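Local coordinates for protein tryptophan halogenase superfamily (Brevundimonas sp. BAL3, PDB 6FRL) that probably halogenates aromatic substrates with the aid of a reduced flavin, and prefers bromination over chlorination, at residues G20-M25 against V338-S343; K112-H117 against D465-A470; W245-A250 against L399-N404. One frame throughout, in Å; residues are numbered along the deposited sequence.

Contact 1 (G20-M25 against V338-S343). With TLA (L(+)-tartaric acid), chain F.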
loop_
_atom_site.group_PDB
_atom_site.type_symbol
_atom_site.label_atom_id
_atom_site.label_comp_id
_atom_site.label_asym_id
_atom_site.label_seq_id
_atom_site.Cartn_x
_atom_site.Cartn_y
_atom_site.Cartn_z
ATOM N N GLY B 20 -8.050 -1.904 31.784
ATOM C CA GLY B 20 -7.333 -3.009 31.118
ATOM C C GLY B 20 -6.344 -2.520 30.068
ATOM O O GLY B 20 -5.849 -1.389 30.130
ATOM N N THR B 21 -6.062 -3.369 29.093
ATOM C CA THR B 21 -5.097 -3.035 28.054
ATOM C C THR B 21 -5.685 -2.005 27.133
ATOM O O THR B 21 -5.011 -1.053 26.786
ATOM C CB THR B 21 -4.714 -4.260 27.220
ATOM O OG1 THR B 21 -5.912 -4.821 26.764
ATOM C CG2 THR B 21 -4.075 -5.279 28.060
ATOM N N ALA B 22 -6.946 -2.161 26.744
ATOM C CA ALA B 22 -7.500 -1.257 25.733
ATOM C C ALA B 22 -7.572 0.132 26.307
ATOM O O ALA B 22 -7.136 1.082 25.648
ATOM C CB ALA B 22 -8.865 -1.715 25.263
ATOM N N GLY B 23 -8.072 0.250 27.553
ATOM C CA GLY B 23 -8.242 1.555 28.196
ATOM C C GLY B 23 -6.948 2.288 28.497
ATOM O O GLY B 23 -6.812 3.485 28.219
ATOM N N TRP B 24 -5.993 1.573 29.062
ATOM C CA TRP B 24 -4.757 2.220 29.451
ATOM C C TRP B 24 -3.775 2.387 28.306
ATOM O O TRP B 24 -3.020 3.336 28.353
ATOM C CB TRP B 24 -4.126 1.542 30.672
ATOM C CG TRP B 24 -4.914 1.835 31.893
ATOM C CD1 TRP B 24 -5.641 0.945 32.614
ATOM C CD2 TRP B 24 -5.093 3.100 32.519
ATOM N NE1 TRP B 24 -6.260 1.572 33.672
ATOM C CE2 TRP B 24 -5.941 2.897 33.640
ATOM C CE3 TRP B 24 -4.630 4.384 32.251
ATOM C CZ2 TRP B 24 -6.324 3.929 34.491
ATOM C CZ3 TRP B 24 -5.017 5.430 33.105
ATOM C CH2 TRP B 24 -5.862 5.184 34.207
ATOM N N MET B 25 -3.800 1.523 27.271
ATOM C CA MET B 25 -3.053 1.832 26.029
ATOM C C MET B 25 -3.590 3.120 25.390
ATOM O O MET B 25 -2.806 3.996 25.016
ATOM C CB MET B 25 -3.083 0.695 24.998
ATOM C CG MET B 25 -2.153 -0.471 25.334
ATOM S SD MET B 25 -2.498 -1.913 24.303
ATOM C CE MET B 25 -1.835 -1.389 22.700
ATOM N N VAL B 338 -16.085 6.160 20.008
ATOM C CA VAL B 338 -15.184 5.275 19.245
ATOM C C VAL B 338 -14.981 4.054 20.087
ATOM O O VAL B 338 -14.660 4.188 21.272
ATOM C CB VAL B 338 -13.800 5.900 19.028
ATOM C CG1 VAL B 338 -12.922 5.003 18.180
ATOM C CG2 VAL B 338 -13.954 7.243 18.364
ATOM N N ALA B 339 -15.133 2.870 19.487
ATOM C CA ALA B 339 -14.922 1.627 20.217
ATOM C C ALA B 339 -13.515 1.076 19.977
ATOM O O ALA B 339 -13.113 0.887 18.820
ATOM C CB ALA B 339 -15.964 0.623 19.796
ATOM N N ILE B 340 -12.784 0.797 21.057
ATOM C CA ILE B 340 -11.413 0.237 20.991
ATOM C C ILE B 340 -11.302 -1.085 21.775
ATOM O O ILE B 340 -11.730 -1.154 22.928
ATOM C CB ILE B 340 -10.389 1.242 21.573
ATOM C CG1 ILE B 340 -10.420 2.587 20.823
ATOM C CG2 ILE B 340 -8.961 0.672 21.568
ATOM C CD1 ILE B 340 -9.823 2.551 19.431
ATOM N N GLY B 341 -10.676 -2.104 21.174
ATOM C CA GLY B 341 -10.583 -3.440 21.787
ATOM C C GLY B 341 -11.841 -4.287 21.582
ATOM O O GLY B 341 -12.532 -4.105 20.591
ATOM N N LEU B 342 -12.156 -5.172 22.542
ATOM C CA LEU B 342 -13.277 -6.147 22.457
ATOM C C LEU B 342 -14.666 -5.572 22.170
ATOM O O LEU B 342 -15.497 -6.245 21.527
ATOM C CB LEU B 342 -13.379 -7.023 23.698
ATOM C CG LEU B 342 -12.345 -8.082 24.061
ATOM C CD1 LEU B 342 -12.766 -8.872 25.318
ATOM C CD2 LEU B 342 -12.173 -9.015 22.892
ATOM N N SER B 343 -14.907 -4.343 22.612
ATOM C CA SER B 343 -16.141 -3.643 22.279
ATOM C C SER B 343 -16.330 -3.446 20.782
ATOM O O SER B 343 -17.468 -3.289 20.345
ATOM C CB SER B 343 -16.201 -2.270 22.973
ATOM O OG SER B 343 -15.183 -1.387 22.535
HETATM O O1 TLA F . -7.729 -6.140 28.953
HETATM O O11 TLA F . -8.735 -4.407 27.806
HETATM C C1 TLA F . -8.579 -5.618 28.196
HETATM C C2 TLA F . -9.423 -6.670 27.675
HETATM O O2 TLA F . -8.546 -7.215 26.679
HETATM C C3 TLA F . -10.817 -6.143 27.281
HETATM O O3 TLA F . -11.292 -5.599 28.508
HETATM C C4 TLA F . -10.995 -5.135 26.144
HETATM O O4 TLA F . -10.389 -5.237 25.065
HETATM O O41 TLA F . -11.818 -4.202 26.266
#

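Contact 2 (K112-H117 against D465-A470)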
loop_
_atom_site.group_PDB
_atom_site.type_symbol
_atom_site.label_atom_id
_atom_site.label_comp_id
_atom_site.label_asym_id
_atom_site.label_seq_id
_atom_site.Cartn_x
_atom_site.Cartn_y
_atom_site.Cartn_z
ATOM N N LYS B 112 16.580 -9.875 -8.987
ATOM C CA LYS B 112 16.086 -9.291 -10.236
ATOM C C LYS B 112 14.600 -8.927 -10.193
ATOM O O LYS B 112 13.899 -9.025 -11.202
ATOM C CB LYS B 112 16.411 -10.233 -11.418
ATOM C CG LYS B 112 17.908 -10.374 -11.657
ATOM C CD LYS B 112 18.244 -11.371 -12.755
ATOM C CE LYS B 112 19.750 -11.388 -13.005
ATOM N NZ LYS B 112 20.151 -12.548 -13.841
ATOM N N GLY B 113 14.130 -8.509 -9.021
ATOM C CA GLY B 113 12.690 -8.229 -8.803
ATOM C C GLY B 113 11.781 -9.447 -8.569
ATOM O O GLY B 113 10.586 -9.282 -8.257
ATOM N N ILE B 114 12.347 -10.657 -8.703
ATOM C CA ILE B 114 11.611 -11.896 -8.579
ATOM C C ILE B 114 11.749 -12.373 -7.138
ATOM O O ILE B 114 12.809 -12.270 -6.516
ATOM C CB ILE B 114 12.116 -12.944 -9.598
ATOM C CG1 ILE B 114 11.829 -12.441 -11.020
ATOM C CG2 ILE B 114 11.442 -14.299 -9.392
ATOM C CD1 ILE B 114 12.675 -13.087 -12.091
ATOM N N GLY B 115 10.648 -12.866 -6.604
ATOM C CA GLY B 115 10.581 -13.289 -5.232
ATOM C C GLY B 115 11.375 -14.569 -5.032
ATOM O O GLY B 115 11.316 -15.506 -5.855
ATOM N N PHE B 116 12.075 -14.621 -3.904
ATOM C CA PHE B 116 12.869 -15.786 -3.575
ATOM C C PHE B 116 12.145 -17.126 -3.741
ATOM O O PHE B 116 12.728 -18.080 -4.259
ATOM C CB PHE B 116 13.377 -15.684 -2.141
ATOM C CG PHE B 116 14.135 -16.902 -1.702
ATOM C CD1 PHE B 116 15.397 -17.148 -2.194
ATOM C CD2 PHE B 116 13.579 -17.784 -0.794
ATOM C CE1 PHE B 116 16.081 -18.274 -1.801
ATOM C CE2 PHE B 116 14.264 -18.899 -0.387
ATOM C CZ PHE B 116 15.511 -19.159 -0.906
ATOM N N HIS B 117 10.899 -17.210 -3.262
ATOM C CA HIS B 117 10.168 -18.472 -3.257
ATOM C C HIS B 117 10.086 -19.180 -4.636
ATOM O O HIS B 117 10.040 -20.417 -4.677
ATOM C CB HIS B 117 8.794 -18.314 -2.624
ATOM C CG HIS B 117 7.845 -17.444 -3.392
ATOM N ND1 HIS B 117 7.814 -16.072 -3.258
ATOM C CD2 HIS B 117 6.843 -17.761 -4.249
ATOM C CE1 HIS B 117 6.841 -15.580 -4.003
ATOM N NE2 HIS B 117 6.251 -16.583 -4.636
ATOM N N ASP B 465 7.600 -18.599 -11.611
ATOM C CA ASP B 465 7.864 -17.530 -12.600
ATOM C C ASP B 465 8.912 -18.013 -13.638
ATOM O O ASP B 465 10.010 -18.354 -13.237
ATOM C CB ASP B 465 8.359 -16.292 -11.821
ATOM C CG ASP B 465 8.523 -15.056 -12.667
ATOM O OD1 ASP B 465 8.902 -15.130 -13.852
ATOM O OD2 ASP B 465 8.289 -13.962 -12.112
ATOM N N PRO B 466 8.598 -18.019 -14.965
ATOM C CA PRO B 466 9.520 -18.651 -15.958
ATOM C C PRO B 466 10.815 -17.906 -16.287
ATOM O O PRO B 466 11.624 -18.434 -17.045
ATOM C CB PRO B 466 8.677 -18.757 -17.226
ATOM C CG PRO B 466 7.728 -17.621 -17.109
ATOM C CD PRO B 466 7.445 -17.393 -15.638
ATOM N N ALA B 467 11.016 -16.697 -15.756
ATOM C CA ALA B 467 12.320 -16.012 -15.891
ATOM C C ALA B 467 13.400 -16.696 -15.035
ATOM O O ALA B 467 14.600 -16.553 -15.283
ATOM C CB ALA B 467 12.181 -14.539 -15.529
ATOM N N VAL B 468 12.922 -17.442 -14.046
ATOM C CA VAL B 468 13.730 -18.203 -13.103
ATOM C C VAL B 468 14.377 -19.427 -13.730
ATOM O O VAL B 468 15.473 -19.776 -13.348
ATOM C CB VAL B 468 12.854 -18.626 -11.891
ATOM C CG1 VAL B 468 13.545 -19.616 -10.981
ATOM C CG2 VAL B 468 12.447 -17.395 -11.093
ATOM N N ASP B 469 13.697 -20.089 -14.673
ATOM C CA ASP B 469 14.253 -21.265 -15.414
ATOM C C ASP B 469 15.408 -20.924 -16.377
ATOM O O ASP B 469 16.052 -21.824 -16.886
ATOM C CB ASP B 469 13.155 -21.987 -16.181
ATOM C CG ASP B 469 12.108 -22.610 -15.260
ATOM O OD1 ASP B 469 12.458 -23.281 -14.269
ATOM O OD2 ASP B 469 10.906 -22.440 -15.545
ATOM N N ALA B 470 15.660 -19.635 -16.623
ATOM C CA ALA B 470 16.902 -19.137 -17.257
ATOM C C ALA B 470 18.211 -19.465 -16.472
ATOM O O ALA B 470 19.305 -19.485 -17.047
ATOM C CB ALA B 470 16.801 -17.624 -17.495
#

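Contact 3 (W245-A250 against L399-N404)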
loop_
_atom_site.group_PDB
_atom_site.type_symbol
_atom_site.label_atom_id
_atom_site.label_comp_id
_atom_site.label_asym_id
_atom_site.label_seq_id
_atom_site.Cartn_x
_atom_site.Cartn_y
_atom_site.Cartn_z
ATOM N N TRP B 245 -18.154 -18.564 9.443
ATOM C CA TRP B 245 -16.841 -18.783 8.824
ATOM C C TRP B 245 -15.842 -19.519 9.727
ATOM O O TRP B 245 -14.939 -20.156 9.221
ATOM C CB TRP B 245 -16.178 -17.468 8.424
ATOM C CG TRP B 245 -16.934 -16.575 7.516
ATOM C CD1 TRP B 245 -17.317 -15.293 7.779
ATOM C CD2 TRP B 245 -17.378 -16.862 6.197
ATOM N NE1 TRP B 245 -17.986 -14.769 6.703
ATOM C CE2 TRP B 245 -18.028 -15.707 5.712
ATOM C CE3 TRP B 245 -17.297 -17.978 5.379
ATOM C CZ2 TRP B 245 -18.582 -15.635 4.431
ATOM C CZ3 TRP B 245 -17.850 -17.913 4.110
ATOM C CH2 TRP B 245 -18.479 -16.747 3.643
ATOM N N LEU B 246 -15.967 -19.395 11.053
ATOM C CA LEU B 246 -14.977 -19.936 11.997
ATOM C C LEU B 246 -15.662 -20.916 12.932
ATOM O O LEU B 246 -16.602 -20.528 13.620
ATOM C CB LEU B 246 -14.344 -18.789 12.792
ATOM C CG LEU B 246 -13.478 -17.873 11.916
ATOM C CD1 LEU B 246 -13.368 -16.455 12.449
ATOM C CD2 LEU B 246 -12.098 -18.463 11.725
ATOM N N PRO B 247 -15.214 -22.184 12.961
ATOM C CA PRO B 247 -15.957 -23.190 13.741
ATOM C C PRO B 247 -15.944 -22.961 15.262
ATOM O O PRO B 247 -17.005 -23.023 15.902
ATOM C CB PRO B 247 -15.240 -24.497 13.406
ATOM C CG PRO B 247 -13.851 -24.107 13.023
ATOM C CD PRO B 247 -13.954 -22.727 12.415
ATOM N N CYS B 248 -14.765 -22.675 15.821
ATOM C CA CYS B 248 -14.586 -22.663 17.262
ATOM C C CYS B 248 -15.410 -21.548 17.924
ATOM O O CYS B 248 -15.549 -20.433 17.384
ATOM C CB CYS B 248 -13.113 -22.582 17.627
ATOM S SG CYS B 248 -12.182 -24.027 17.064
ATOM N N ASP B 249 -15.989 -21.894 19.072
ATOM C CA ASP B 249 -16.960 -21.043 19.767
ATOM C C ASP B 249 -16.777 -20.986 21.305
ATOM O O ASP B 249 -17.629 -20.462 21.998
ATOM C CB ASP B 249 -18.371 -21.523 19.398
ATOM C CG ASP B 249 -18.725 -22.869 20.027
ATOM O OD1 ASP B 249 -17.844 -23.724 20.226
ATOM O OD2 ASP B 249 -19.910 -23.078 20.336
ATOM N N ALA B 250 -15.656 -21.488 21.826
ATOM C CA ALA B 250 -15.399 -21.468 23.263
ATOM C C ALA B 250 -13.908 -21.588 23.532
ATOM O O ALA B 250 -13.137 -21.976 22.632
ATOM C CB ALA B 250 -16.117 -22.618 23.932
ATOM N N LEU B 399 -7.698 -19.269 6.707
ATOM C CA LEU B 399 -6.746 -20.041 5.903
ATOM C C LEU B 399 -6.109 -21.190 6.665
ATOM O O LEU B 399 -5.916 -22.268 6.079
ATOM C CB LEU B 399 -5.632 -19.139 5.307
ATOM C CG LEU B 399 -4.691 -19.812 4.304
ATOM C CD1 LEU B 399 -5.435 -20.252 3.059
ATOM C CD2 LEU B 399 -3.535 -18.926 3.927
ATOM N N HIS B 400 -5.767 -20.959 7.938
ATOM C CA HIS B 400 -5.087 -21.957 8.768
ATOM C C HIS B 400 -5.963 -23.249 8.892
ATOM O O HIS B 400 -5.470 -24.401 8.815
ATOM C CB HIS B 400 -4.785 -21.408 10.166
ATOM C CG HIS B 400 -3.749 -20.313 10.231
ATOM N ND1 HIS B 400 -3.965 -19.042 9.739
ATOM C CD2 HIS B 400 -2.525 -20.274 10.837
ATOM C CE1 HIS B 400 -2.914 -18.279 10.005
ATOM N NE2 HIS B 400 -2.026 -19.002 10.670
ATOM N N TYR B 401 -7.257 -23.050 9.077
ATOM C CA TYR B 401 -8.193 -24.168 9.172
ATOM C C TYR B 401 -8.446 -24.801 7.793
ATOM O O TYR B 401 -8.444 -26.019 7.649
ATOM C CB TYR B 401 -9.543 -23.700 9.749
ATOM C CG TYR B 401 -9.530 -23.294 11.205
ATOM C CD1 TYR B 401 -9.467 -24.263 12.222
ATOM C CD2 TYR B 401 -9.623 -21.946 11.593
ATOM C CE1 TYR B 401 -9.459 -23.893 13.563
ATOM C CE2 TYR B 401 -9.629 -21.579 12.935
ATOM C CZ TYR B 401 -9.550 -22.555 13.911
ATOM O OH TYR B 401 -9.588 -22.234 15.245
ATOM N N LYS B 402 -8.676 -23.943 6.798
ATOM C CA LYS B 402 -8.969 -24.362 5.427
ATOM C C LYS B 402 -7.944 -25.314 4.813
ATOM O O LYS B 402 -8.336 -26.179 4.031
ATOM C CB LYS B 402 -9.124 -23.132 4.543
ATOM C CG LYS B 402 -9.507 -23.426 3.086
ATOM C CD LYS B 402 -10.762 -24.282 2.982
ATOM C CE LYS B 402 -11.429 -24.207 1.628
ATOM N NZ LYS B 402 -12.542 -25.200 1.524
ATOM N N LEU B 403 -6.659 -25.153 5.159
ATOM C CA LEU B 403 -5.560 -25.934 4.566
ATOM C C LEU B 403 -5.025 -27.094 5.432
ATOM O O LEU B 403 -4.018 -27.761 5.079
ATOM C CB LEU B 403 -4.393 -24.997 4.245
ATOM C CG LEU B 403 -4.678 -23.793 3.344
ATOM C CD1 LEU B 403 -3.397 -23.023 3.115
ATOM C CD2 LEU B 403 -5.257 -24.249 2.016
ATOM N N ASN B 404 -5.689 -27.367 6.546
ATOM C CA ASN B 404 -5.229 -28.432 7.427
ATOM C C ASN B 404 -5.244 -29.782 6.673
ATOM O O ASN B 404 -6.015 -29.955 5.736
ATOM C CB ASN B 404 -6.052 -28.450 8.715
ATOM C CG ASN B 404 -7.252 -29.361 8.627
ATOM O OD1 ASN B 404 -7.122 -30.573 8.828
ATOM N ND2 ASN B 404 -8.430 -28.790 8.371
#

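Contact 1 (G20-M25 against V338-S343)
The methyl group of Ala22, near the start of helix 20-33, presses against the backbone beyond strand 337-339: its CB lies 3.7 Å from Ile340 O and 4.2 Å from Gly341 CA. Of the Ile340 side chain, the CG2 branch comes nearest the methyl, whereas the CG1 arm leads away. A beta carbon on Gly341 would collide with both the methyl and the bound tartrate, and its positive phi (82°) also favours glycine.

That tartrate, probably taken up from the crystallisation liquor, bridges the two segments. Ala22 N donates to its O11 over 3.1 Å in a nearly straight bond, and Thr21 N gives a weaker one to O1 of the same carboxylate. The other carboxylate receives Leu342 N at O4, also at 3.1 Å (N-H...O 178°). Two side chains close in on the ligand. Thr21 turns OG1 between its backbone N and carbonyl carbon (chi1 53°), which brings the hydroxyl to 3.0 Å from tartrate O11. Leu342 CG lies 3.6 Å from tartrate O4, and its CD1 reaches over toward tartrate C3.

Backbone N-H groups at a helix start thus receive a carboxylate, presumably charged, beside Gly20 and Gly23, which fit the GxGxxG pattern of a Rossmann-type fold; the tartrate probably occupies part of the dinucleotide site, where such a turn would receive the flavin cofactor's diphosphate.

Contact 2 (K112-H117 against D465-A470)
An Asx turn led by Asp465, set within a type I beta turn from Asp465 to Val468, receives the side chain of Ile114 from the loop ahead of helix 116-125. CG1, CG2 and CD1 of the isoleucine are all engaged. With CG1 set beside the backbone N (chi1 -64°) and CG2 anti to that nitrogen, the two branches diverge: CD1 meets the methyl of Ala467 at 3.8 Å, while CG2 lies 3.7 Å from Val468 CG2. Between these, CG1 passes 4.0 Å from Asp465 OD2, an apolar carbon beside a carboxylate oxygen. The other oxygen defines the Asx turn, for Asp465 OD1 accepts from Ala467 N at 3.2 Å, on its anti side and 25° out of the carboxylate plane. Val468 N in turn reaches Asp465 O across the beta turn, and Asp465 OD2 faces Arg434 in a long, weak ion pair. Replacing Asp465 by an alanine would probably leave the N-H of Ala467 without its acceptor and open a gap beside Ile114 CG1, with the backbone bond alone closing the turn. His33 of the second subunit packs on both Ile114 and Ala467, and Asp469 forms a salt bridge with Arg10 of that same subunit.

Contact 3 (W245-A250 against L399-N404)
The ring of Tyr401 reaches from the last turn of helix 376-402 into the loop ahead of strand 250-257, where three consecutive side chains receive it. Pro247 lies over one face, its CG 4.4 Å from Tyr401 CE1. Leu246 approaches with its side chain at about a right angle to the tyrosine and brings CD2 to 4.2 Å from Tyr401 CE2. Further out, Cys248 SG sits 3.6 Å from Tyr401 OH; the sulfur is 5.3 Å from the ring centroid and 59° off the ring normal, an oblique sulfur-aromatic contact.

Tyr401 carries CG beside its backbone N and anti to its carbonyl carbon (chi1 -69°), which sends the ring out from the helix toward this loop. At the far end its hydroxyl is hydrogen-bonded to Glu348, so the buried polar tip is satisfied and the outer end of the ring is fixed. The carbonyl is gripped as well: Tyr401 O accepts from Asn404 ND2 at 2.9 Å, in the carbonyl plane, and from Asn404 N at 3.3 Å, where the chain leaves the helix. Phe411 of helix 410-417 packs on Pro247 and Cys248.

The loop that seats this helix-end aromatic side chain enters the seven-stranded mixed sheet through a classic beta bulge, Asp249 and Ala250 both facing Phe293.

From the N terminus, residues 20-25 open the loop that contact 1 closes at 338-343, tying helix 20-33, which follows strand 13-17, to the end of strand 337-339 of the same six-stranded sheet. Before that loop shuts, 112-117 and 245-250 have begun two more, so contact 1 crosses both contact 2 and contact 3. Contact 3 closes at 399-404, joining the entry to the seven-stranded sheet with the long helix 376-402. It is nested within the loop that contact 2 shuts last, at 465-470, where the approach to helix 116-125 meets the loop between helices 447-456 and 473-492, beside the second subunit. Contacts 1 and 2 stand on opposite sides of the chain's centre.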